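Local coordinates for conserved hypothetical protein TM1158 (Thermotoga maritima, PDB 1O1Y) that probably acts as a glutamine amidotransferase, releasing ammonia from glutamine for transfer to an acceptor that remains unidentified, at residues H150-T161 and Y169-G177. Sequence-based numbering, arbitrary orientation. Where two conformers were deposited one is given.
Sequences HGDTFDLPRRAT and YENQGFVYG. With SO4 (sulfate ion), chain C.
Phe174 and Phe154 meet in the tightly packed part of this contact, their rings oblique at 71° with CE2 of Phe154 3.5 Å from CD1 of Phe174. CG of Phe174 lies between its backbone N and carbonyl carbon, and this chi1 of 66° brings the ring up against Phe154, Pro157 and Ala160. CD of Pro157 sits over the centre of one ring face, while Ala160 CB lies 3.7 Å from Phe174 CD2, as Leu156 CD1 does from Phe174 CB. Asn171 fastens the loop from the other segment: its ND2 donates to Phe154 O at 2.8 Å, in the carbonyl plane and on a lone pair, and its OD1 is held by Arg162. Water 3 joins the same ND2 to Leu156 N, and waters 1 and 2 link Thr153 OG1 to the backbone N and O of Asn171. A leucine in place of Asn171 would probably leave Phe154 O without this donor and deprive Arg162 NE of this acceptor. At the other end, the edge of His150 is directed at the face of Tyr169 in an offset edge-to-face pair, centroids 5.4 Å apart; beyond it, backbone N of Gly151 and Asp152 donate to a sulfate, probably from the crystallisation liquor.

Unlike the buried phenylalanine pair, exposed Arg159 has Tyr176 CZ over one guanidinium face, near its rim, but with planes 60° apart they do not stack; NH1 comes within 2.9 Å of Tyr176 OH at an angle too poor for a hydrogen bond.

Within the glutamine amidotransferase domain, Thr161 and Val175 form an antiparallel hydrogen-bonded pair (Thr161 N to Val175 O 2.8 Å, Val175 N to Thr161 O 3.0 Å), joining strands 161-165 and 173-176 of the central mixed sheet. Outside this sheet, strand 152-154 pairs with 114-116, and helix 102-109 borders the aromatic cluster, Leu106 touching Phe174.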
ATOM      1  N   HIS A 150       0.401  11.057  -2.774  1.00 11.13           N
ATOM      2  CA  HIS A 150       1.762  11.047  -2.233  1.00 11.81           C
ATOM      3  C   HIS A 150       2.576  12.202  -2.787  1.00 11.85           C
ATOM      4  O   HIS A 150       2.400  12.613  -3.922  1.00 11.34           O
ATOM      5  CB  HIS A 150       2.465   9.700  -2.509  1.00 11.96           C
ATOM      6  CG  HIS A 150       2.963   9.544  -3.911  1.00 15.25           C
ATOM      7  ND1 HIS A 150       4.282   9.778  -4.263  1.00 16.76           N
ATOM      8  CD2 HIS A 150       2.322   9.218  -5.060  1.00 16.34           C
ATOM      9  CE1 HIS A 150       4.421   9.608  -5.569  1.00 18.30           C
ATOM     10  NE2 HIS A 150       3.241   9.289  -6.078  1.00 15.36           N
ATOM     11  N   GLY A 151       3.504  12.656  -1.958  1.00 10.42           N
ATOM     12  CA  GLY A 151       4.497  13.628  -2.319  1.00 10.08           C
ATOM     13  C   GLY A 151       5.908  13.079  -2.305  1.00 12.10           C
ATOM     14  O   GLY A 151       6.783  13.701  -2.883  1.00 13.40           O
ATOM     15  N   ASP A 152       6.125  11.967  -1.628  1.00 11.17           N
ATOM     16  CA  ASP A 152       7.467  11.374  -1.545  1.00 12.24           C
ATOM     17  C   ASP A 152       7.573  10.231  -2.525  1.00 11.23           C
ATOM     18  O   ASP A 152       6.570   9.640  -2.974  1.00 11.76           O
ATOM     19  CB  ASP A 152       7.770  10.844  -0.149  1.00 11.79           C
ATOM     20  CG  ASP A 152       8.157  11.940   0.852  1.00 16.91           C
ATOM     21  OD1 ASP A 152       8.210  13.166   0.505  1.00 14.17           O
ATOM     22  OD2 ASP A 152       8.393  11.626   2.055  1.00 23.81           O
ATOM     23  N   THR A 153       8.808   9.925  -2.860  1.00 11.65           N
ATOM     24  CA  THR A 153       9.158   8.738  -3.650  1.00 11.09           C
ATOM     25  C   THR A 153      10.434   8.077  -3.117  1.00 12.22           C
ATOM     26  O   THR A 153      10.895   8.382  -2.041  1.00 12.10           O
ATOM     27  CB  THR A 153       9.251   9.152  -5.176  1.00 13.07           C
ATOM     28  OG1 THR A 153       9.323   7.984  -6.019  1.00 11.69           O
ATOM     29  CG2 THR A 153      10.452   9.967  -5.460  1.00 12.55           C
ATOM     30  N   PHE A 154      10.985   7.128  -3.858  1.00 12.17           N
ATOM     31  CA  PHE A 154      12.122   6.372  -3.400  1.00 11.14           C
ATOM     32  C   PHE A 154      12.952   5.886  -4.576  1.00 10.72           C
ATOM     33  O   PHE A 154      12.482   5.821  -5.705  1.00 11.38           O
ATOM     34  CB  PHE A 154      11.675   5.173  -2.530  1.00 11.88           C
ATOM     35  CG  PHE A 154      10.593   4.325  -3.164  1.00 11.69           C
ATOM     36  CD1 PHE A 154       9.251   4.595  -2.933  1.00 18.12           C
ATOM     37  CD2 PHE A 154      10.921   3.290  -4.035  1.00 16.39           C
ATOM     38  CE1 PHE A 154       8.261   3.839  -3.580  1.00 14.50           C
ATOM     39  CE2 PHE A 154       9.940   2.532  -4.670  1.00 15.76           C
ATOM     40  CZ  PHE A 154       8.617   2.813  -4.448  1.00 16.58           C
ATOM     41  N   ASP A 155      14.201   5.540  -4.271  1.00 11.84           N
ATOM     42  CA  ASP A 155      15.070   4.794  -5.179  1.00 11.29           C
ATOM     43  C   ASP A 155      14.676   3.320  -5.149  1.00 11.45           C
ATOM     44  O   ASP A 155      14.141   2.823  -4.174  1.00 11.29           O
ATOM     45  CB  ASP A 155      16.497   4.894  -4.730  1.00 11.10           C
ATOM     46  CG  ASP A 155      17.110   6.246  -5.003  1.00 10.56           C
ATOM     47  OD1 ASP A 155      16.583   6.977  -5.885  1.00 13.56           O
ATOM     48  OD2 ASP A 155      18.130   6.632  -4.381  1.00 12.91           O
ATOM     49  N   LEU A 156      14.946   2.614  -6.237  1.00 10.38           N
ATOM     50  CA  LEU A 156      14.704   1.169  -6.290  1.00 10.29           C
ATOM     51  C   LEU A 156      15.778   0.437  -5.503  1.00  9.95           C
ATOM     52  O   LEU A 156      16.946   0.606  -5.767  1.00  8.41           O
ATOM     53  CB  LEU A 156      14.729   0.709  -7.749  1.00  9.61           C
ATOM     54  CG  LEU A 156      14.466  -0.774  -8.053  1.00 11.55           C
ATOM     55  CD1 LEU A 156      13.041  -1.094  -7.753  1.00 14.84           C
ATOM     56  CD2 LEU A 156      14.784  -1.064  -9.484  1.00 12.23           C
ATOM     57  N   PRO A 157      15.407  -0.358  -4.496  1.00 10.07           N
ATOM     58  CA  PRO A 157      16.428  -1.070  -3.748  1.00  9.87           C
ATOM     59  C   PRO A 157      17.213  -2.005  -4.647  1.00 10.92           C
ATOM     60  O   PRO A 157      16.695  -2.539  -5.639  1.00 11.52           O
ATOM     61  CB  PRO A 157      15.630  -1.881  -2.738  1.00  9.56           C
ATOM     62  CG  PRO A 157      14.359  -1.130  -2.535  1.00  8.87           C
ATOM     63  CD  PRO A 157      14.065  -0.558  -3.912  1.00 10.77           C
ATOM     64  N   ARG A 158      18.451  -2.194  -4.279  1.00 11.63           N
ATOM     65  CA  ARG A 158      19.378  -2.947  -5.109  1.00 14.24           C
ATOM     66  C   ARG A 158      18.843  -4.343  -5.351  1.00 15.54           C
ATOM     67  O   ARG A 158      18.899  -4.863  -6.460  1.00 16.85           O
ATOM     68  CB  ARG A 158      20.739  -3.032  -4.463  1.00 14.04           C
ATOM     69  CG  ARG A 158      21.755  -3.741  -5.368  1.00 16.84           C
ATOM     70  CD  ARG A 158      23.152  -3.836  -4.774  1.00 24.42           C
ATOM     71  NE  ARG A 158      23.072  -4.218  -3.370  1.00 22.03           N
ATOM     72  CZ  ARG A 158      23.121  -5.461  -2.914  1.00 31.29           C
ATOM     73  NH1 ARG A 158      23.330  -6.488  -3.734  1.00 34.54           N
ATOM     74  NH2 ARG A 158      23.000  -5.670  -1.610  1.00 30.40           N
ATOM     75  N   ARG A 159      18.318  -4.979  -4.337  1.00 15.46           N
ATOM     76  CA  ARG A 159      17.914  -6.364  -4.608  1.00 20.13           C
ATOM     77  C   ARG A 159      16.491  -6.501  -5.274  1.00 16.77           C
ATOM     78  O   ARG A 159      16.053  -7.596  -5.658  1.00 17.19           O
ATOM     79  CB  ARG A 159      18.040  -7.147  -3.300  1.00 21.31           C
ATOM     80  CG  ARG A 159      19.512  -7.344  -2.819  1.00 28.45           C
ATOM     81  CD  ARG A 159      19.628  -7.695  -1.309  1.00 39.81           C
ATOM     82  NE  ARG A 159      19.165  -6.591  -0.442  1.00 37.36           N
ATOM     83  CZ  ARG A 159      18.853  -6.700   0.859  1.00 40.21           C
ATOM     84  NH1 ARG A 159      18.923  -7.873   1.493  1.00 48.42           N
ATOM     85  NH2 ARG A 159      18.465  -5.623   1.535  1.00 36.35           N
ATOM     86  N   ALA A 160      15.802  -5.384  -5.463  1.00 13.26           N
ATOM     87  CA  ALA A 160      14.416  -5.410  -5.891  1.00 12.15           C
ATOM     88  C   ALA A 160      14.232  -5.357  -7.401  1.00 13.39           C
ATOM     89  O   ALA A 160      15.085  -4.838  -8.152  1.00 12.11           O
ATOM     90  CB  ALA A 160      13.652  -4.255  -5.233  1.00 12.15           C
ATOM     91  N   THR A 161      13.111  -5.915  -7.843  1.00 11.44           N
ATOM     92  CA  THR A 161      12.639  -5.799  -9.215  1.00 10.63           C
ATOM     93  C   THR A 161      11.639  -4.712  -9.327  1.00 10.66           C
ATOM     94  O   THR A 161      10.650  -4.726  -8.617  1.00 11.04           O
ATOM     95  CB  THR A 161      11.996  -7.129  -9.608  1.00 13.43           C
ATOM     96  OG1 THR A 161      13.023  -8.111  -9.553  1.00 15.55           O
ATOM     97  CG2 THR A 161      11.555  -7.116 -11.074  1.00 15.37           C
ATOM     98  N   TYR A 169       7.128   9.549 -11.852  1.00 12.48           N
ATOM     99  CA  TYR A 169       7.977   8.837 -10.881  1.00 12.69           C
ATOM    100  C   TYR A 169       8.396   7.499 -11.462  1.00 11.57           C
ATOM    101  O   TYR A 169       7.568   6.624 -11.816  1.00 11.77           O
ATOM    102  CB  TYR A 169       7.278   8.710  -9.482  1.00 12.68           C
ATOM    103  CG  TYR A 169       7.152  10.073  -8.914  1.00 13.65           C
ATOM    104  CD1 TYR A 169       8.290  10.754  -8.507  1.00 14.50           C
ATOM    105  CD2 TYR A 169       5.947  10.750  -8.904  1.00 11.72           C
ATOM    106  CE1 TYR A 169       8.234  12.062  -8.099  1.00 12.62           C
ATOM    107  CE2 TYR A 169       5.878  12.097  -8.461  1.00 11.53           C
ATOM    108  CZ  TYR A 169       7.049  12.729  -8.047  1.00 16.24           C
ATOM    109  OH  TYR A 169       7.134  14.029  -7.614  1.00 11.85           O
ATOM    110  N   GLU A 170       9.710   7.342 -11.588  1.00 10.87           N
ATOM    111  CA  GLU A 170      10.265   6.121 -12.151  1.00 10.93           C
ATOM    112  C   GLU A 170       9.863   4.894 -11.310  1.00 11.10           C
ATOM    113  O   GLU A 170       9.646   3.791 -11.843  1.00 10.48           O
ATOM    114  CB  GLU A 170      11.791   6.210 -12.200  1.00 11.57           C
ATOM    115  CG  GLU A 170      12.417   5.003 -12.887  1.00 15.15           C
ATOM    116  CD  GLU A 170      13.893   5.194 -13.196  1.00 25.42           C
ATOM    117  OE1 GLU A 170      14.595   5.793 -12.363  1.00 21.33           O
ATOM    118  OE2 GLU A 170      14.358   4.740 -14.267  1.00 29.59           O
ATOM    119  N   ASN A 171       9.804   5.073  -9.994  1.00 11.69           N
ATOM    120  CA  ASN A 171       9.569   3.936  -9.091  1.00  9.66           C
ATOM    121  C   ASN A 171       8.189   3.969  -8.450  1.00 12.83           C
ATOM    122  O   ASN A 171       7.951   4.694  -7.504  1.00 14.26           O
ATOM    123  CB  ASN A 171      10.687   3.871  -8.049  1.00 12.06           C
ATOM    124  CG  ASN A 171      12.045   3.772  -8.675  1.00 12.60           C
ATOM    125  OD1 ASN A 171      12.270   2.937  -9.567  1.00 13.77           O
ATOM    126  ND2 ASN A 171      12.992   4.603  -8.203  1.00  9.35           N
ATOM    127  N   GLN A 172       7.274   3.213  -9.039  1.00 10.13           N
ATOM    128  CA  GLN A 172       5.888   3.144  -8.540  1.00 10.06           C
ATOM    129  C   GLN A 172       5.607   1.860  -7.806  1.00 10.49           C
ATOM    130  O   GLN A 172       4.646   1.790  -7.041  1.00 11.82           O
ATOM    131  CB  GLN A 172       4.921   3.346  -9.703  1.00  9.05           C
ATOM    132  CG  GLN A 172       4.858   4.834 -10.136  1.00  9.83           C
ATOM    133  CD  GLN A 172       4.042   5.733  -9.232  1.00 12.45           C
ATOM    134  OE1 GLN A 172       3.467   5.256  -8.246  1.00 15.64           O
ATOM    135  NE2 GLN A 172       3.977   7.046  -9.573  1.00 11.95           N
ATOM    136  N   GLY A 173       6.355   0.809  -8.083  1.00 11.09           N
ATOM    137  CA  GLY A 173       6.116  -0.470  -7.420  1.00 11.23           C
ATOM    138  C   GLY A 173       7.283  -1.429  -7.651  1.00 10.78           C
ATOM    139  O   GLY A 173       7.963  -1.361  -8.690  1.00 11.33           O
ATOM    140  N   PHE A 174       7.557  -2.280  -6.663  1.00  9.90           N
ATOM    141  CA  PHE A 174       8.665  -3.197  -6.725  1.00  8.51           C
ATOM    142  C   PHE A 174       8.365  -4.433  -5.923  1.00  9.12           C
ATOM    143  O   PHE A 174       7.472  -4.448  -5.112  1.00  8.56           O
ATOM    144  CB  PHE A 174       9.971  -2.535  -6.258  1.00  9.89           C
ATOM    145  CG  PHE A 174       9.974  -2.162  -4.796  1.00  9.35           C
ATOM    146  CD1 PHE A 174       9.485  -0.931  -4.369  1.00 12.67           C
ATOM    147  CD2 PHE A 174      10.432  -3.065  -3.847  1.00 10.71           C
ATOM    148  CE1 PHE A 174       9.489  -0.609  -3.023  1.00 13.89           C
ATOM    149  CE2 PHE A 174      10.455  -2.725  -2.480  1.00  9.05           C
ATOM    150  CZ  PHE A 174       9.970  -1.502  -2.074  1.00 10.06           C
ATOM    151  N   VAL A 175       9.149  -5.466  -6.183  1.00  9.77           N
ATOM    152  CA  VAL A 175       9.058  -6.726  -5.474  1.00 11.59           C
ATOM    153  C   VAL A 175      10.480  -7.167  -5.059  1.00 11.39           C
ATOM    154  O   VAL A 175      11.476  -6.968  -5.784  1.00 12.46           O
ATOM    155  CB  VAL A 175       8.419  -7.843  -6.351  0.65 12.03           C
ATOM    156  CG1 VAL A 175       8.522  -9.212  -5.684  0.65 12.59           C
ATOM    157  CG2 VAL A 175       7.000  -7.516  -6.695  0.65  9.34           C
ATOM    158  N   TYR A 176      10.556  -7.731  -3.872  1.00 11.65           N
ATOM    159  CA  TYR A 176      11.780  -8.319  -3.318  1.00 12.53           C
ATOM    160  C   TYR A 176      11.347  -9.557  -2.564  1.00 13.09           C
ATOM    161  O   TYR A 176      10.756  -9.460  -1.511  1.00 11.20           O
ATOM    162  CB  TYR A 176      12.466  -7.330  -2.370  1.00 13.41           C
ATOM    163  CG  TYR A 176      13.667  -7.905  -1.638  1.00 16.25           C
ATOM    164  CD1 TYR A 176      14.890  -8.008  -2.247  1.00 32.70           C
ATOM    165  CD2 TYR A 176      13.542  -8.382  -0.346  1.00 21.56           C
ATOM    166  CE1 TYR A 176      15.966  -8.575  -1.568  1.00 36.78           C
ATOM    167  CE2 TYR A 176      14.615  -8.924   0.326  1.00 30.32           C
ATOM    168  CZ  TYR A 176      15.816  -9.019  -0.296  1.00 31.04           C
ATOM    169  OH  TYR A 176      16.894  -9.571   0.367  1.00 49.25           O
ATOM    170  N   GLY A 177      11.592 -10.724  -3.138  1.00 15.46           N
ATOM    171  CA  GLY A 177      11.185 -11.987  -2.526  1.00 16.15           C
ATOM    172  C   GLY A 177       9.673 -12.038  -2.495  1.00 14.83           C
ATOM    173  O   GLY A 177       9.012 -11.828  -3.512  1.00 14.81           O
TER
HETATM  174  S   SO4 C 402       3.867  11.651   1.394  0.50 29.95           S
HETATM  175  O1  SO4 C 402       2.990  12.747   1.035  0.50 22.51           O
HETATM  176  O2  SO4 C 402       4.262  10.756   0.280  0.50 16.94           O
HETATM  177  O3  SO4 C 402       3.088  10.829   2.320  0.50 36.85           O
HETATM  178  O4  SO4 C 402       5.070  12.103   2.112  0.50 28.83           O
HETATM  179  O   HOH W   1      10.623   7.427  -8.429  1.00 19.19           O
HETATM  180  O   HOH W   2       6.972   6.784  -5.888  1.00 22.82           O
HETATM  181  O   HOH W   3      15.966   3.949  -8.771  1.00 30.96           O